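Long-range contact in protein (glyceraldehyde 3-phosphate dehydrogenase) (Sulfolobus solfataricus, PDB 1B7G), which catalyses the phosphorylating oxidation of D-glyceraldehyde 3-phosphate in glycolysis, using NADP or NAD with a marked preference for NADP: residues L268-E277 with L332-I340. The protein carries 1 engineered substitution. Sequence-based numbering, arbitrary orientation.
Sequences LKRDRNDIPE and LGILKGYLI
Glu277 and Leu335 mark the close approach of two loop segments, their CA atoms 6.9 Å apart, where the loop leading into strand 278-288 meets the C-terminal tail that follows helix 321-331. The Leu335 backbone N donates to Glu277 OE2 at 2.7 Å, on the anti side and tilted 27° out of the carboxylate plane. The syn side of OE2 takes Arg270 NH2, and Arg270 NH1 reaches OE1, so the guanidinium grips the carboxylate end-on. A bend in the Glu277 chain (chi2 87°) turns the carboxylate to meet both partners. Arg270 NH2 also makes a weak bond to Gly333 O, 3.2 Å long. Gly333, with positive phi, follows helix 321-331 in a Schellman motif. Leu335 CD1 lies over the centre of one guanidinium face, 3.8 Å from Arg270 CZ. Asp274 O sits above the opposite face, near the rim. Apolar pairs flank this polar centre: Pro276 CG meets Ile334 CD1 at 3.8 Å, and Leu339 CD1 touches Leu268 CD1 at 3.9 Å while its CD2 branch touches Ile275 CD1. Val247 of strand 246-249 packs on Glu277, Leu335 and Leu339, and Leu248 bonds to the tail backbone. With an alanine at Glu277, the Arg270 guanidinium is likely to lose its anionic mate and the Leu335 N-H its acceptor. The carboxylate of buried Glu277 adds a polar link between the tail and the catalytic domain, its charge probably balanced by Arg270.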
# COMPACT_ATOMS: atom_id res chain seq x y z
N LEU A 268 9.43 -2.30 -3.36
CA LEU A 268 10.21 -1.51 -4.29
C LEU A 268 10.07 -0.03 -3.94
O LEU A 268 10.75 0.84 -4.54
CB LEU A 268 9.80 -1.74 -5.76
CG LEU A 268 10.30 -3.03 -6.41
CD1 LEU A 268 9.68 -3.17 -7.82
CD2 LEU A 268 11.81 -3.09 -6.54
N LYS A 269 9.19 0.29 -3.00
CA LYS A 269 8.94 1.62 -2.50
C LYS A 269 8.40 2.54 -3.58
O LYS A 269 8.70 3.73 -3.66
CB LYS A 269 10.22 2.18 -1.83
CG LYS A 269 10.94 1.29 -0.83
CD LYS A 269 10.07 0.75 0.30
CE LYS A 269 10.85 -0.20 1.22
NZ LYS A 269 11.67 0.53 2.25
N ARG A 270 7.50 2.01 -4.45
CA ARG A 270 6.87 2.84 -5.47
C ARG A 270 5.83 3.72 -4.77
O ARG A 270 5.21 3.23 -3.80
CB ARG A 270 6.22 1.97 -6.57
CG ARG A 270 7.27 1.00 -7.14
CD ARG A 270 6.81 0.36 -8.46
NE ARG A 270 6.92 1.30 -9.59
CZ ARG A 270 6.36 1.14 -10.78
NH1 ARG A 270 5.59 0.06 -11.07
NH2 ARG A 270 6.57 2.03 -11.74
N ASP A 271 5.63 4.92 -5.27
CA ASP A 271 4.72 5.88 -4.64
C ASP A 271 3.31 5.36 -4.55
O ASP A 271 2.71 5.01 -5.58
CB ASP A 271 4.74 7.20 -5.44
CG ASP A 271 4.06 8.32 -4.69
OD1 ASP A 271 2.83 8.50 -4.78
OD2 ASP A 271 4.79 9.06 -3.98
N ARG A 272 2.73 5.26 -3.36
CA ARG A 272 1.38 4.75 -3.17
C ARG A 272 1.26 3.28 -3.58
O ARG A 272 0.14 2.76 -3.71
CB ARG A 272 0.28 5.53 -3.90
CG ARG A 272 0.21 7.02 -3.70
CD ARG A 272 -1.14 7.62 -3.98
NE ARG A 272 -1.33 8.97 -3.49
CZ ARG A 272 -0.79 10.08 -3.99
NH1 ARG A 272 0.01 10.01 -5.03
NH2 ARG A 272 -1.08 11.28 -3.47
N ASN A 273 2.32 2.52 -3.73
CA ASN A 273 2.33 1.18 -4.23
C ASN A 273 1.77 1.14 -5.66
O ASN A 273 1.40 0.04 -6.08
CB ASN A 273 1.54 0.15 -3.40
CG ASN A 273 1.32 0.46 -1.96
OD1 ASN A 273 0.19 0.36 -1.45
ND2 ASN A 273 2.35 0.97 -1.27
N ASP A 274 1.83 2.21 -6.44
CA ASP A 274 1.31 2.25 -7.79
C ASP A 274 2.11 1.44 -8.79
O ASP A 274 3.33 1.38 -8.77
CB ASP A 274 1.19 3.71 -8.32
CG ASP A 274 0.06 4.43 -7.62
OD1 ASP A 274 -0.72 3.75 -6.89
OD2 ASP A 274 -0.08 5.66 -7.78
N ILE A 275 1.40 0.75 -9.69
CA ILE A 275 2.06 0.05 -10.80
C ILE A 275 1.29 0.46 -12.06
O ILE A 275 0.33 -0.20 -12.48
CB ILE A 275 2.10 -1.45 -10.70
CG1 ILE A 275 2.82 -1.97 -9.43
CG2 ILE A 275 2.69 -2.13 -11.94
CD1 ILE A 275 2.68 -3.47 -9.25
N PRO A 276 1.73 1.55 -12.70
CA PRO A 276 1.02 2.10 -13.83
C PRO A 276 1.19 1.31 -15.12
O PRO A 276 0.54 1.63 -16.13
CB PRO A 276 1.58 3.50 -14.00
CG PRO A 276 2.55 3.73 -12.88
CD PRO A 276 2.85 2.43 -12.23
N GLU A 277 2.13 0.40 -15.19
CA GLU A 277 2.41 -0.40 -16.35
C GLU A 277 1.45 -1.60 -16.52
O GLU A 277 1.01 -2.15 -15.50
CB GLU A 277 3.83 -0.97 -16.26
CG GLU A 277 4.91 0.13 -16.14
CD GLU A 277 5.18 0.57 -14.71
OE1 GLU A 277 4.53 0.03 -13.77
OE2 GLU A 277 6.04 1.46 -14.50
N LEU A 332 8.22 9.92 -13.89
CA LEU A 332 7.25 9.22 -13.01
C LEU A 332 7.75 7.85 -12.64
O LEU A 332 6.99 7.06 -12.05
CB LEU A 332 5.90 9.12 -13.73
CG LEU A 332 5.21 10.47 -14.02
CD1 LEU A 332 3.84 10.21 -14.63
CD2 LEU A 332 5.05 11.29 -12.75
N GLY A 333 8.95 7.53 -13.10
CA GLY A 333 9.59 6.26 -12.83
C GLY A 333 8.87 5.09 -13.49
O GLY A 333 8.77 4.03 -12.88
N ILE A 334 8.46 5.26 -14.74
CA ILE A 334 7.74 4.22 -15.48
C ILE A 334 8.73 3.15 -15.91
O ILE A 334 9.88 3.44 -16.23
CB ILE A 334 7.00 4.81 -16.68
CG1 ILE A 334 5.94 5.84 -16.29
CG2 ILE A 334 6.36 3.73 -17.56
CD1 ILE A 334 4.99 5.42 -15.18
N LEU A 335 8.34 1.88 -15.83
CA LEU A 335 9.25 0.79 -16.16
C LEU A 335 8.99 0.10 -17.48
O LEU A 335 7.93 0.20 -18.06
CB LEU A 335 9.10 -0.26 -15.03
CG LEU A 335 9.38 0.24 -13.61
CD1 LEU A 335 8.99 -0.84 -12.58
CD2 LEU A 335 10.86 0.61 -13.46
N LYS A 336 9.92 -0.75 -17.88
CA LYS A 336 9.73 -1.66 -19.02
C LYS A 336 10.47 -2.94 -18.62
O LYS A 336 11.09 -2.93 -17.56
CB LYS A 336 10.29 -1.12 -20.35
CG LYS A 336 11.83 -1.03 -20.27
CD LYS A 336 12.41 -0.58 -21.62
CE LYS A 336 13.94 -0.37 -21.35
NZ LYS A 336 14.58 -0.03 -22.66
N GLY A 337 10.41 -3.99 -19.40
CA GLY A 337 11.11 -5.23 -19.13
C GLY A 337 10.41 -6.01 -18.01
O GLY A 337 9.21 -5.80 -17.77
N TYR A 338 11.14 -6.84 -17.30
CA TYR A 338 10.61 -7.61 -16.19
C TYR A 338 10.47 -6.78 -14.94
O TYR A 338 11.38 -6.06 -14.51
CB TYR A 338 11.44 -8.88 -15.92
CG TYR A 338 11.13 -10.00 -16.89
CD1 TYR A 338 10.07 -10.89 -16.65
CD2 TYR A 338 11.90 -10.18 -18.04
CE1 TYR A 338 9.80 -11.91 -17.55
CE2 TYR A 338 11.62 -11.19 -18.94
CZ TYR A 338 10.57 -12.05 -18.68
OH TYR A 338 10.30 -13.05 -19.58
N LEU A 339 9.26 -6.83 -14.34
CA LEU A 339 9.06 -6.16 -13.06
C LEU A 339 9.58 -7.11 -11.96
O LEU A 339 10.15 -6.73 -10.95
CB LEU A 339 7.60 -5.84 -12.79
CG LEU A 339 7.28 -5.36 -11.36
CD1 LEU A 339 7.91 -3.95 -11.15
CD2 LEU A 339 5.78 -5.29 -11.13
N ILE A 340 9.28 -8.38 -12.19
CA ILE A 340 9.58 -9.45 -11.24
C ILE A 340 9.41 -10.78 -11.94
O ILE A 340 8.99 -10.81 -13.14
CB ILE A 340 8.69 -9.35 -9.98
CG1 ILE A 340 9.20 -10.23 -8.84
CG2 ILE A 340 7.24 -9.73 -10.30
CD1 ILE A 340 10.58 -9.84 -8.33
OXT ILE A 340 9.79 -11.84 -11.39